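Long-range contacts in putative secreted cellulose-binding protein (Streptomyces coelicolor, PDB 4OY8), which probably cleaves cellulose oxidatively as a copper-dependent lytic polysaccharide monooxygenase of family AA10, here with zinc ions bound: residues H162-I167 against S181-G186; F98-H103 against I151-S156; Q105-A110 against P145-E150. All coordinates share one frame; numbering follows the deposited sequence.

Overall arrangement
Contacts 1 and 2 lie in the two facing sheets of the beta-sandwich of an AA10 lytic polysaccharide monooxygenase, contact 3 in the loops at one end. Contact 3 (105-110 with 145-150) and contact 2 (98-103 with 151-156) share strand 148-154, their centres about 15 Å apart; along the chain contact 3 falls between the two segments of contact 2. Contact 1 (162-167 with 181-186) follows both, in the hairpin 161-170 and 175-184 of the other sheet. It packs against contact 2 across the sandwich interior, centres about 10 Å apart, but does not touch contact 3, about 21 Å away between centres. The series thus runs from the packed interior to the loop carrying H108 of the copper site.

Contact 1. Residues H162-I167 against S181-G186; sequences HVVYTI and SDVDFG. With ZN (zinc ion), chain B.
H162 and V183 exchange two backbone hydrogen bonds, H162 N to V183 O and V183 N to H162 O, each 2.9 Å and almost straight. V164 and S181 form the next antiparallel hydrogen-bonded pair of the 161-170/175-184 hairpin, with V164 N reaching S181 O at 2.8 Å and S181 N returning to V164 O. Between them stand V163 and D182, a non-hydrogen-bonded pair. H162 O takes a second donor, a water that also donates to D182 OD2 at 2.7 Å; D182 OD1 meets R10 NE in a salt bridge. V163 CG2 lies alongside D182 OD2 at 3.5 Å. On the opposite face V164 CG2 meets V183 CG2 at 3.8 Å, while the edge of the F185 ring points toward the face of H162 in an offset edge-to-face pair, planes at 88°. H162 CG, anti to the carbonyl carbon (chi1 -71°), thereby touches F185, and ND1 is hydrogen-bonded to T118 O. S181 OG is held by P7 O and by a water shared with T166 OG1. At the end of the strand, D184 chelates a zinc ion through both carboxylate oxygens, and OD1 accepts G186 N in an Asx turn. The strand N-H and C=O groups of H162, V164, S181 and V183 thus pair with each other, D182 is met by R10 and water, and D184 by zinc; R10 is likely to stabilise D182 as a carboxylate.

Contact 2. Residues F98-H103 against I151-S156; sequences FTVKLH and IPVSTS. With ZN (zinc ion), chain I; ZN (zinc ion), chain H.
V153 lies over one face of the F98 ring, its CB 4.2 Å from the ring centroid and 13° off the normal, a CH-pi contact displaced toward the rim. V153 CG1 stands on the same side, past the rim, and reaches F98 CZ at 3.8 Å. The ring gets there because CG sits between the backbone N and the carbonyl carbon (chi1 61°), which brings the phenyl over toward V153. Next to it V100 divides its branches: CG2 meets V153 CG2 at 3.9 Å, and CG1 turns to I151 CD1. That same I151 CD1 also touches L102 CD1, at 3.8 Å, so the aliphatic row runs on to L102, whose backbone N bonds to Y149 O. Strands 97-104 and 148-154 are antiparallel neighbours in the three-stranded sheet of the LPMO beta-sandwich, with 2-6 on the far flank of 97-104. F98, V100 and L102 turn inward, onto V164, T166 and W168 of the opposing sheet. Four backbone bonds fix the register: F98 pairs with V153 and V100 with I151, the shortest being V153 N to F98 O and I151 N to V100 O, both 2.8 Å. T99 CA adds a CA-H...O contact of 3.4 Å to I151 O. The other face is much looser. There T99 and P152 form a non-hydrogen-bonded pair whose side chains barely meet; within these segments T99 CG2 comes no nearer than 3.9 Å, to I151 O, and the proline is exposed. Near the end of strand 97-104, the H103 side chain bridges two zinc ions, one through ND1, shared with N148 and two waters, the other through NE2, shared with Q105.

Contact 3. Residues Q105-A110 against P145-E150; sequences QASHGA and PSQNYE. With ZN (zinc ion), chain F; ZN (zinc ion), chain H; ZN (zinc ion), chain I.
Y149 OH accepts the backbone N-H of G109 at 2.8 Å, with an N-H...O angle of 143°, and is also hydrogen-bonded to D104 OD2. The ring reaches this loop because its CG stands beside the backbone N (chi1 -45°), carrying the phenol across to the 105-110 chain, where CE1 and CZ rest near G109 CA. D104 OD2 binds H108 N as well, so the phenol and this carboxylate together hold the H108-G109 backbone. A phenylalanine in place of Y149 would probably leave G109 N without its acceptor and D104 with one partner fewer, giving the H108-G109 backbone more freedom to shift. Toward the surface, P145 CB sits 3.2 Å from S107 O, and S107 CB packs on the proline. S107 OG lies against the S146-Q147 peptide, 3.5 Å from Q147 CG, while S107 CA makes a CA-H...O contact with S146 O. The extended Q147 side chain ends in a weak hydrogen bond from NE2 to Q105 O, at 3.3 Å. Both segments also bind metal: H108 NE2 lies 2.0 Å from the zinc ion at the copper site, which H1 also binds; Q105 OE1 and N148 OD1 each bind a further zinc ion with H103. A106 CB lies over one face of the H108 imidazole, which also stacks with H172. The contact therefore joins the loop between strands 97-104 and 110-118 to the loop leading into strand 148-154 and, through Y149, to the start of that strand, beside the N-terminal residue H1.

Contact 1. Residues H162-I167 against S181-G186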
ATOM      1  N   HIS A 162       4.321  -9.137   7.519  1.00  6.20           N
ATOM      2  CA  HIS A 162       3.907  -7.803   7.954  1.00  6.67           C
ATOM      3  C   HIS A 162       3.234  -7.078   6.819  1.00  6.59           C
ATOM      4  O   HIS A 162       3.241  -7.543   5.673  1.00  6.51           O
ATOM      5  CB  HIS A 162       5.135  -6.991   8.413  1.00  6.51           C
ATOM      6  CG  HIS A 162       5.713  -7.477   9.708  1.00  6.74           C
ATOM      7  ND1 HIS A 162       5.524  -6.822  10.910  1.00  7.36           N
ATOM      8  CD2 HIS A 162       6.433  -8.580   9.988  1.00  7.50           C
ATOM      9  CE1 HIS A 162       6.134  -7.496  11.869  1.00  7.68           C
ATOM     10  NE2 HIS A 162       6.683  -8.576  11.339  1.00  7.61           N
ATOM     11  N   VAL A 163       2.663  -5.917   7.129  1.00  6.25           N
ATOM     12  CA  VAL A 163       2.242  -4.951   6.100  1.00  6.11           C
ATOM     13  C   VAL A 163       3.038  -3.683   6.341  1.00  6.21           C
ATOM     14  O   VAL A 163       3.115  -3.211   7.489  1.00  7.53           O
ATOM     15  CB  VAL A 163       0.723  -4.647   6.170  1.00  7.31           C
ATOM     16  CG1 VAL A 163       0.302  -3.794   4.982  1.00  9.26           C
ATOM     17  CG2 VAL A 163      -0.091  -5.931   6.224  1.00  8.14           C
ATOM     18  N   VAL A 164       3.601  -3.138   5.272  1.00  6.29           N
ATOM     19  CA  VAL A 164       4.176  -1.795   5.255  1.00  6.16           C
ATOM     20  C   VAL A 164       3.068  -0.850   4.807  1.00  6.13           C
ATOM     21  O   VAL A 164       2.354  -1.139   3.843  1.00  6.87           O
ATOM     22  CB  VAL A 164       5.370  -1.728   4.282  1.00  6.69           C
ATOM     23  CG1 VAL A 164       5.927  -0.335   4.173  1.00  7.82           C
ATOM     24  CG2 VAL A 164       6.440  -2.728   4.670  1.00  8.84           C
ATOM     25  N   TYR A 165       2.910   0.272   5.507  1.00  6.56           N
ATOM     26  CA  TYR A 165       1.933   1.291   5.120  1.00  6.44           C
ATOM     27  C   TYR A 165       2.693   2.563   4.820  1.00  6.31           C
ATOM     28  O   TYR A 165       3.304   3.158   5.714  1.00  7.18           O
ATOM     29  CB  TYR A 165       0.936   1.533   6.247  1.00  6.74           C
ATOM     30  CG  TYR A 165      -0.327   2.265   5.883  1.00  7.27           C
ATOM     31  CD1 TYR A 165      -1.104   1.864   4.809  1.00  7.19           C
ATOM     32  CD2 TYR A 165      -0.810   3.288   6.679  1.00  7.09           C
ATOM     33  CE1 TYR A 165      -2.310   2.479   4.515  1.00  7.58           C
ATOM     34  CE2 TYR A 165      -2.010   3.890   6.421  1.00  7.58           C
ATOM     35  CZ  TYR A 165      -2.765   3.490   5.334  1.00  7.01           C
ATOM     36  OH  TYR A 165      -3.993   4.094   5.125  1.00  8.30           O
ATOM     37  N   THR A 166       2.671   2.960   3.556  1.00  6.29           N
ATOM     38  CA  THR A 166       3.372   4.132   3.092  1.00  6.59           C
ATOM     39  C   THR A 166       2.343   5.203   2.778  1.00  6.68           C
ATOM     40  O   THR A 166       1.398   4.978   2.013  1.00  7.41           O
ATOM     41  CB  THR A 166       4.186   3.816   1.816  1.00  6.67           C
ATOM     42  OG1 THR A 166       5.152   2.794   2.116  1.00  7.72           O
ATOM     43  CG2 THR A 166       4.898   5.040   1.278  1.00  7.65           C
ATOM     44  N   ILE A 167       2.519   6.374   3.374  1.00  6.40           N
ATOM     45  CA  ILE A 167       1.674   7.527   3.152  1.00  7.18           C
ATOM     46  C   ILE A 167       2.506   8.580   2.418  1.00  7.40           C
ATOM     47  O   ILE A 167       3.535   9.059   2.936  1.00  8.05           O
ATOM     48  CB  ILE A 167       1.103   8.077   4.468  1.00  7.74           C
ATOM     49  CG1 ILE A 167       0.390   6.968   5.250  1.00  8.18           C
ATOM     50  CG2 ILE A 167       0.198   9.272   4.179  1.00  8.93           C
ATOM     51  CD1 ILE A 167      -0.233   7.433   6.542  1.00 11.00           C
ATOM     52  N   SER A 181       1.685  -2.513   1.479  1.00  6.08           N
ATOM     53  CA  SER A 181       2.500  -3.518   0.834  1.00  6.30           C
ATOM     54  C   SER A 181       2.709  -4.687   1.770  1.00  6.55           C
ATOM     55  O   SER A 181       3.293  -4.528   2.851  1.00  6.52           O
ATOM     56  CB  SER A 181       3.868  -2.969   0.463  1.00  6.38           C
ATOM     57  OG  SER A 181       3.737  -1.879  -0.445  1.00  6.48           O
ATOM     58  N   ASP A 182       2.273  -5.875   1.365  1.00  5.89           N
ATOM     59  CA  ASP A 182       2.502  -7.067   2.185  1.00  5.80           C
ATOM     60  C   ASP A 182       3.924  -7.544   2.007  1.00  6.31           C
ATOM     61  O   ASP A 182       4.390  -7.723   0.888  1.00  6.36           O
ATOM     62  CB  ASP A 182       1.504  -8.152   1.803  1.00  5.82           C
ATOM     63  CG  ASP A 182       0.082  -7.721   2.051  1.00  6.43           C
ATOM     64  OD1 ASP A 182      -0.608  -7.360   1.070  1.00  7.00           O
ATOM     65  OD2 ASP A 182      -0.329  -7.697   3.225  1.00  7.01           O
ATOM     66  N   VAL A 183       4.615  -7.764   3.112  1.00  6.16           N
ATOM     67  CA  VAL A 183       6.031  -8.136   3.055  1.00  5.93           C
ATOM     68  C   VAL A 183       6.331  -9.310   3.990  1.00  6.29           C
ATOM     69  O   VAL A 183       5.574  -9.609   4.903  1.00  6.48           O
ATOM     70  CB  VAL A 183       6.977  -6.953   3.415  1.00  6.24           C
ATOM     71  CG1 VAL A 183       6.779  -5.805   2.442  1.00  7.17           C
ATOM     72  CG2 VAL A 183       6.820  -6.516   4.859  1.00  7.17           C
ATOM     73  N   ASP A 184       7.429  -9.996   3.720  1.00  6.41           N
ATOM     74  CA  ASP A 184       7.883 -11.101   4.520  1.00  6.58           C
ATOM     75  C   ASP A 184       9.334 -10.848   4.892  1.00  6.75           C
ATOM     76  O   ASP A 184      10.202 -10.831   4.036  1.00  7.25           O
ATOM     77  CB  ASP A 184       7.734 -12.410   3.747  1.00  7.12           C
ATOM     78  CG  ASP A 184       7.855 -13.640   4.596  1.00  7.56           C
ATOM     79  OD1 ASP A 184       8.361 -13.613   5.727  1.00  7.34           O
ATOM     80  OD2 ASP A 184       7.402 -14.726   4.112  1.00  6.86           O
ATOM     81  N   PHE A 185       9.585 -10.604   6.183  1.00  7.30           N
ATOM     82  CA  PHE A 185      10.956 -10.397   6.680  1.00  7.97           C
ATOM     83  C   PHE A 185      11.720 -11.699   6.885  1.00  9.01           C
ATOM     84  O   PHE A 185      12.926 -11.688   7.177  1.00 10.74           O
ATOM     85  CB  PHE A 185      10.940  -9.615   7.991  1.00  8.06           C
ATOM     86  CG  PHE A 185      10.645  -8.146   7.822  1.00  7.88           C
ATOM     87  CD1 PHE A 185      11.654  -7.224   7.550  1.00  8.23           C
ATOM     88  CD2 PHE A 185       9.365  -7.677   7.962  1.00  8.39           C
ATOM     89  CE1 PHE A 185      11.366  -5.874   7.406  1.00  8.93           C
ATOM     90  CE2 PHE A 185       9.061  -6.326   7.809  1.00  8.00           C
ATOM     91  CZ  PHE A 185      10.067  -5.413   7.537  1.00  8.99           C
ATOM     92  N   GLY A 186      11.037 -12.834   6.713  1.00  8.51           N
ATOM     93  CA  GLY A 186      11.683 -14.126   6.925  1.00  8.70           C
ATOM     94  C   GLY A 186      11.915 -14.528   8.355  1.00  8.94           C
ATOM     95  O   GLY A 186      11.367 -13.876   9.270  1.00  9.73           O
ATOM     96  OXT GLY A 186      12.598 -15.550   8.579  1.00  9.28           O
TER
HETATM   97 ZN    ZN B 301       7.765 -15.765   5.929  0.50  7.80          ZN
HETATM   98  O   HOH W   1       0.921  -9.327   4.981  1.00  7.40           O
HETATM   99  O   HOH W   2       3.858   0.461   1.138  1.00  7.51           O
HETATM  100  O   HOH W   3       5.838 -15.571   6.467  1.00  7.34           O

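Contact 2. Residues F98-H103 against I151-S156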
ATOM      1  N   PHE A  98      15.342  -2.072   3.794  1.00  6.92           N
ATOM      2  CA  PHE A  98      14.769  -2.217   2.477  1.00  7.69           C
ATOM      3  C   PHE A  98      14.386  -0.840   1.951  1.00  7.78           C
ATOM      4  O   PHE A  98      14.170   0.102   2.727  1.00  8.41           O
ATOM      5  CB  PHE A  98      13.559  -3.165   2.472  1.00  8.63           C
ATOM      6  CG  PHE A  98      12.403  -2.716   3.327  1.00  8.44           C
ATOM      7  CD1 PHE A  98      12.409  -2.959   4.695  1.00  8.45           C
ATOM      8  CD2 PHE A  98      11.314  -2.049   2.769  1.00  9.72           C
ATOM      9  CE1 PHE A  98      11.357  -2.534   5.499  1.00  9.65           C
ATOM     10  CE2 PHE A  98      10.265  -1.648   3.562  1.00 10.06           C
ATOM     11  CZ  PHE A  98      10.285  -1.879   4.928  1.00 10.31           C
ATOM     12  N   THR A  99      14.265  -0.724   0.627  1.00  8.55           N
ATOM     13  CA  THR A  99      13.889   0.525  -0.018  1.00  8.60           C
ATOM     14  C   THR A  99      12.438   0.480  -0.441  1.00  8.12           C
ATOM     15  O   THR A  99      11.975  -0.476  -1.086  1.00 11.39           O
ATOM     16  CB  THR A  99      14.773   0.803  -1.236  1.00 10.75           C
ATOM     17  OG1 THR A  99      16.123   0.889  -0.809  1.00 15.19           O
ATOM     18  CG2 THR A  99      14.384   2.097  -1.949  1.00 14.10           C
ATOM     19  N   VAL A 100      11.669   1.472  -0.021  1.00  6.97           N
ATOM     20  CA  VAL A 100      10.326   1.685  -0.566  1.00  7.04           C
ATOM     21  C   VAL A 100      10.449   2.562  -1.794  1.00  8.11           C
ATOM     22  O   VAL A 100      10.919   3.700  -1.711  1.00  8.92           O
ATOM     23  CB  VAL A 100       9.378   2.319   0.480  1.00  8.08           C
ATOM     24  CG1 VAL A 100       8.012   2.612  -0.132  1.00  8.08           C
ATOM     25  CG2 VAL A 100       9.219   1.391   1.679  1.00  8.67           C
ATOM     26  N   LYS A 101      10.052   2.023  -2.937  1.00  7.97           N
ATOM     27  CA  LYS A 101      10.189   2.684  -4.210  1.00  8.03           C
ATOM     28  C   LYS A 101       8.798   2.989  -4.763  1.00  7.87           C
ATOM     29  O   LYS A 101       7.961   2.094  -4.905  1.00  8.15           O
ATOM     30  CB  LYS A 101      10.938   1.777  -5.198  1.00 10.32           C
ATOM     31  CG  LYS A 101      12.287   1.272  -4.739  1.00 16.61           C
ATOM     32  CD  LYS A 101      13.091   0.484  -5.778  1.00 21.15           C
ATOM     33  CE  LYS A 101      14.504   0.194  -5.268  1.00 27.55           C
ATOM     34  NZ  LYS A 101      15.279  -0.672  -6.194  1.00 33.24           N
ATOM     35  N   LEU A 102       8.549   4.264  -5.018  1.00  8.32           N
ATOM     36  CA  LEU A 102       7.337   4.700  -5.675  1.00  8.72           C
ATOM     37  C   LEU A 102       7.599   5.196  -7.075  1.00  8.96           C
ATOM     38  O   LEU A 102       8.607   5.824  -7.351  1.00 11.78           O
ATOM     39  CB  LEU A 102       6.722   5.849  -4.903  1.00 11.07           C
ATOM     40  CG  LEU A 102       6.220   5.521  -3.527  1.00 11.04           C
ATOM     41  CD1 LEU A 102       7.288   5.838  -2.492  1.00 12.05           C
ATOM     42  CD2 LEU A 102       4.918   6.252  -3.242  1.00 11.50           C
ATOM     43  N   HIS A 103       6.671   4.911  -7.970  1.00  8.59           N
ATOM     44  CA  HIS A 103       6.693   5.454  -9.306  1.00  9.46           C
ATOM     45  C   HIS A 103       5.527   6.435  -9.393  1.00  9.11           C
ATOM     46  O   HIS A 103       4.418   6.109  -8.998  1.00  9.71           O
ATOM     47  CB  HIS A 103       6.520   4.339 -10.338  1.00 11.01           C
ATOM     48  CG  HIS A 103       6.592   4.829 -11.733  1.00 12.92           C
ATOM     49  ND1 HIS A 103       7.786   5.154 -12.326  1.00 15.74           N
ATOM     50  CD2 HIS A 103       5.634   5.076 -12.645  1.00 20.07           C
ATOM     51  CE1 HIS A 103       7.564   5.596 -13.543  1.00 18.35           C
ATOM     52  NE2 HIS A 103       6.270   5.530 -13.771  1.00 19.21           N
ATOM     53  N   ILE A 151      12.637   5.617  -0.540  1.00  8.74           N
ATOM     54  CA  ILE A 151      12.764   5.814   0.895  1.00  8.97           C
ATOM     55  C   ILE A 151      13.585   4.652   1.456  1.00  8.17           C
ATOM     56  O   ILE A 151      13.123   3.532   1.444  1.00  8.69           O
ATOM     57  CB  ILE A 151      11.413   5.884   1.635  1.00 10.13           C
ATOM     58  CG1 ILE A 151      10.475   6.910   0.994  1.00 12.73           C
ATOM     59  CG2 ILE A 151      11.650   6.231   3.103  1.00 11.73           C
ATOM     60  CD1 ILE A 151       9.091   6.410   0.764  1.00 18.83           C
ATOM     61  N   PRO A 152      14.797   4.926   1.959  1.00  8.85           N
ATOM     62  CA  PRO A 152      15.602   3.848   2.550  1.00  8.97           C
ATOM     63  C   PRO A 152      15.176   3.601   3.982  1.00  9.13           C
ATOM     64  O   PRO A 152      15.424   4.437   4.868  1.00 11.54           O
ATOM     65  CB  PRO A 152      17.038   4.381   2.472  1.00 11.65           C
ATOM     66  CG  PRO A 152      16.875   5.875   2.534  1.00 13.90           C
ATOM     67  CD  PRO A 152      15.535   6.201   1.908  1.00 10.54           C
ATOM     68  N   VAL A 153      14.500   2.483   4.203  1.00  8.06           N
ATOM     69  CA  VAL A 153      13.918   2.141   5.501  1.00  7.83           C
ATOM     70  C   VAL A 153      14.864   1.181   6.211  1.00  8.09           C
ATOM     71  O   VAL A 153      15.463   0.295   5.597  1.00  8.49           O
ATOM     72  CB  VAL A 153      12.500   1.497   5.329  1.00  9.49           C
ATOM     73  CG1 VAL A 153      11.896   1.085   6.675  1.00 11.64           C
ATOM     74  CG2 VAL A 153      11.569   2.474   4.623  1.00 11.06           C
ATOM     75  N   SER A 154      15.022   1.378   7.510  1.00  7.76           N
ATOM     76  CA  SER A 154      15.788   0.465   8.332  1.00  7.33           C
ATOM     77  C   SER A 154      14.967   0.008   9.511  1.00  7.67           C
ATOM     78  O   SER A 154      14.493   0.832  10.293  1.00  8.62           O
ATOM     79  CB  SER A 154      17.058   1.147   8.835  1.00  7.79           C
ATOM     80  OG  SER A 154      17.819   0.320   9.688  1.00  8.06           O
ATOM     81  N   THR A 155      14.873  -1.315   9.678  1.00  7.04           N
ATOM     82  CA  THR A 155      14.160  -1.899  10.790  1.00  6.59           C
ATOM     83  C   THR A 155      15.011  -2.969  11.434  1.00  7.45           C
ATOM     84  O   THR A 155      15.970  -3.469  10.826  1.00  8.07           O
ATOM     85  CB  THR A 155      12.829  -2.556  10.369  1.00  7.34           C
ATOM     86  OG1 THR A 155      13.053  -3.768   9.643  1.00  7.48           O
ATOM     87  CG2 THR A 155      11.965  -1.598   9.582  1.00  8.06           C
ATOM     88  N   SER A 156      14.692  -3.296  12.681  1.00  7.80           N
ATOM     89  CA  SER A 156      15.280  -4.442  13.351  1.00  7.51           C
ATOM     90  C   SER A 156      14.220  -5.082  14.222  1.00  8.36           C
ATOM     91  O   SER A 156      13.349  -4.417  14.755  1.00  9.89           O
ATOM     92  CB  SER A 156      16.485  -4.038  14.203  1.00  8.58           C
ATOM     93  OG  SER A 156      17.520  -3.442  13.428  1.00  7.98           O
TER
HETATM   94 ZN    ZN I 308       9.452   3.985 -12.074  0.60 20.39          ZN
HETATM   95 ZN    ZN H 307       5.502   5.379 -15.696  0.80 43.00          ZN
HETATM   96  O   HOH W   4      10.819   3.981 -13.642  1.00 35.87           O
HETATM   97  O   HOH W   5       9.295   2.040 -11.508  1.00 31.85           O

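Contact 3. Residues Q105-A110 against P145-E150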
ATOM      1  N   GLN A 105       3.863   8.993 -12.252  1.00 13.68           N
ATOM      2  CA  GLN A 105       3.858   9.381 -13.666  1.00 16.57           C
ATOM      3  C   GLN A 105       4.039  10.899 -13.855  1.00 16.76           C
ATOM      4  O   GLN A 105       4.548  11.356 -14.872  1.00 21.66           O
ATOM      5  CB  GLN A 105       2.539   8.935 -14.301  1.00 19.23           C
ATOM      6  CG  GLN A 105       2.104   7.498 -14.021  1.00 23.96           C
ATOM      7  CD  GLN A 105       2.727   6.478 -14.938  1.00 33.35           C
ATOM      8  OE1 GLN A 105       3.947   6.372 -15.037  1.00 45.72           O
ATOM      9  NE2 GLN A 105       1.884   5.710 -15.621  1.00 41.21           N
ATOM     10  N   ALA A 106       3.615  11.672 -12.865  1.00 12.44           N
ATOM     11  CA  ALA A 106       3.474  13.129 -12.982  1.00 11.82           C
ATOM     12  C   ALA A 106       4.572  13.941 -12.318  1.00 11.93           C
ATOM     13  O   ALA A 106       4.558  15.155 -12.419  1.00 14.41           O
ATOM     14  CB  ALA A 106       2.141  13.542 -12.360  1.00 13.64           C
ATOM     15  N   SER A 107       5.481  13.306 -11.592  1.00 12.02           N
ATOM     16  CA  SER A 107       6.516  14.068 -10.904  1.00 11.38           C
ATOM     17  C   SER A 107       5.926  15.158 -10.005  1.00 11.28           C
ATOM     18  O   SER A 107       6.382  16.312 -10.037  1.00 13.98           O
ATOM     19  CB  SER A 107       7.521  14.682 -11.895  1.00 13.50           C
ATOM     20  OG  SER A 107       8.138  13.638 -12.648  1.00 15.47           O
ATOM     21  N   HIS A 108       4.968  14.779  -9.151  1.00 10.25           N
ATOM     22  CA  HIS A 108       4.333  15.743  -8.246  1.00 10.72           C
ATOM     23  C   HIS A 108       5.264  16.233  -7.146  1.00 11.12           C
ATOM     24  O   HIS A 108       5.012  17.272  -6.556  1.00 14.11           O
ATOM     25  CB  HIS A 108       3.109  15.154  -7.560  1.00 10.29           C
ATOM     26  CG  HIS A 108       1.955  14.852  -8.469  1.00  9.90           C
ATOM     27  ND1 HIS A 108       1.378  15.794  -9.286  1.00 11.26           N
ATOM     28  CD2 HIS A 108       1.225  13.726  -8.622  1.00 10.32           C
ATOM     29  CE1 HIS A 108       0.369  15.252  -9.940  1.00 11.02           C
ATOM     30  NE2 HIS A 108       0.239  14.003  -9.534  1.00 10.76           N
ATOM     31  N   GLY A 109       6.275  15.431  -6.794  1.00 10.98           N
ATOM     32  CA  GLY A 109       7.039  15.649  -5.575  1.00 10.87           C
ATOM     33  C   GLY A 109       6.275  15.169  -4.357  1.00 10.36           C
ATOM     34  O   GLY A 109       5.117  14.763  -4.445  1.00  9.73           O
ATOM     35  N   ALA A 110       6.959  15.164  -3.219  1.00 10.19           N
ATOM     36  CA  ALA A 110       6.356  14.827  -1.923  1.00 10.64           C
ATOM     37  C   ALA A 110       6.709  15.898  -0.921  1.00  9.99           C
ATOM     38  O   ALA A 110       7.861  16.314  -0.835  1.00 11.36           O
ATOM     39  CB  ALA A 110       6.822  13.476  -1.413  1.00 10.70           C
ATOM     40  N   PRO A 145      10.293  17.056  -7.549  1.00 14.89           N
ATOM     41  CA  PRO A 145       9.647  16.338  -8.623  1.00 14.36           C
ATOM     42  C   PRO A 145      10.548  15.282  -9.235  1.00 13.24           C
ATOM     43  O   PRO A 145      11.691  15.563  -9.572  1.00 15.17           O
ATOM     44  CB  PRO A 145       9.332  17.431  -9.644  1.00 16.00           C
ATOM     45  CG  PRO A 145       9.212  18.662  -8.834  1.00 21.73           C
ATOM     46  CD  PRO A 145      10.222  18.518  -7.731  1.00 17.36           C
ATOM     47  N   SER A 146      10.014  14.083  -9.397  1.00 13.09           N
ATOM     48  CA  SER A 146      10.729  12.986 -10.031  1.00 12.31           C
ATOM     49  C   SER A 146       9.708  11.928 -10.414  1.00 11.57           C
ATOM     50  O   SER A 146       8.631  11.841  -9.805  1.00 12.90           O
ATOM     51  CB  SER A 146      11.743  12.377  -9.069  1.00 14.06           C
ATOM     52  OG  SER A 146      12.538  11.427  -9.728  1.00 15.92           O
ATOM     53  N   GLN A 147      10.051  11.092 -11.390  1.00 12.37           N
ATOM     54  CA  GLN A 147       9.168   9.968 -11.728  1.00 11.04           C
ATOM     55  C   GLN A 147       9.320   8.800 -10.755  1.00 10.68           C
ATOM     56  O   GLN A 147       8.519   7.889 -10.775  1.00 11.36           O
ATOM     57  CB  GLN A 147       9.396   9.522 -13.150  1.00 15.03           C
ATOM     58  CG  GLN A 147       8.863  10.543 -14.137  1.00 19.49           C
ATOM     59  CD  GLN A 147       8.617   9.934 -15.491  1.00 30.89           C
ATOM     60  OE1 GLN A 147       9.490   9.286 -16.046  1.00 34.32           O
ATOM     61  NE2 GLN A 147       7.416  10.104 -16.008  1.00 38.52           N
ATOM     62  N   ASN A 148      10.354   8.817  -9.919  1.00 11.14           N
ATOM     63  CA  ASN A 148      10.534   7.778  -8.915  1.00 11.15           C
ATOM     64  C   ASN A 148      11.024   8.393  -7.620  1.00 10.76           C
ATOM     65  O   ASN A 148      11.792   9.362  -7.642  1.00 14.18           O
ATOM     66  CB  ASN A 148      11.530   6.734  -9.418  1.00 12.61           C
ATOM     67  CG  ASN A 148      11.045   6.048 -10.675  1.00 13.84           C
ATOM     68  OD1 ASN A 148      10.227   5.135 -10.622  1.00 14.84           O
ATOM     69  ND2 ASN A 148      11.527   6.507 -11.820  1.00 15.53           N
ATOM     70  N   TYR A 149      10.540   7.855  -6.501  1.00  9.24           N
ATOM     71  CA  TYR A 149      10.990   8.264  -5.169  1.00  9.06           C
ATOM     72  C   TYR A 149      11.418   7.022  -4.410  1.00  9.07           C
ATOM     73  O   TYR A 149      10.717   6.021  -4.459  1.00 10.29           O
ATOM     74  CB  TYR A 149       9.880   8.966  -4.352  1.00  9.25           C
ATOM     75  CG  TYR A 149       9.096   9.999  -5.144  1.00  9.47           C
ATOM     76  CD1 TYR A 149       9.675  11.198  -5.545  1.00  9.94           C
ATOM     77  CD2 TYR A 149       7.771   9.776  -5.483  1.00  9.63           C
ATOM     78  CE1 TYR A 149       8.945  12.118  -6.280  1.00 10.56           C
ATOM     79  CE2 TYR A 149       7.048  10.692  -6.208  1.00  9.92           C
ATOM     80  CZ  TYR A 149       7.640  11.848  -6.639  1.00  9.73           C
ATOM     81  OH  TYR A 149       6.905  12.756  -7.390  1.00 11.09           O
ATOM     82  N   GLU A 150      12.540   7.100  -3.690  1.00  9.90           N
ATOM     83  CA  GLU A 150      13.041   6.006  -2.883  1.00  9.61           C
ATOM     84  C   GLU A 150      13.179   6.437  -1.428  1.00  9.38           C
ATOM     85  O   GLU A 150      13.771   7.500  -1.137  1.00  9.99           O
ATOM     86  CB  GLU A 150      14.408   5.522  -3.411  1.00 12.29           C
ATOM     87  CG  GLU A 150      14.292   4.844  -4.766  1.00 15.72           C
ATOM     88  CD  GLU A 150      15.533   4.098  -5.216  1.00 20.25           C
ATOM     89  OE1 GLU A 150      16.512   4.014  -4.460  1.00 25.27           O
ATOM     90  OE2 GLU A 150      15.498   3.560  -6.331  1.00 26.61           O
TER
HETATM   91 ZN    ZN F 305      -0.913  12.662 -10.518  0.80  7.97          ZN
HETATM   92 ZN    ZN H 307       5.502   5.379 -15.696  0.80 43.00          ZN
HETATM   93 ZN    ZN I 308       9.452   3.985 -12.074  0.60 20.39          ZN
HETATM   94  O   HOH W   4      10.819   3.981 -13.642  1.00 35.87           O
HETATM   95  O   HOH W   5       9.295   2.040 -11.508  1.00 31.85           O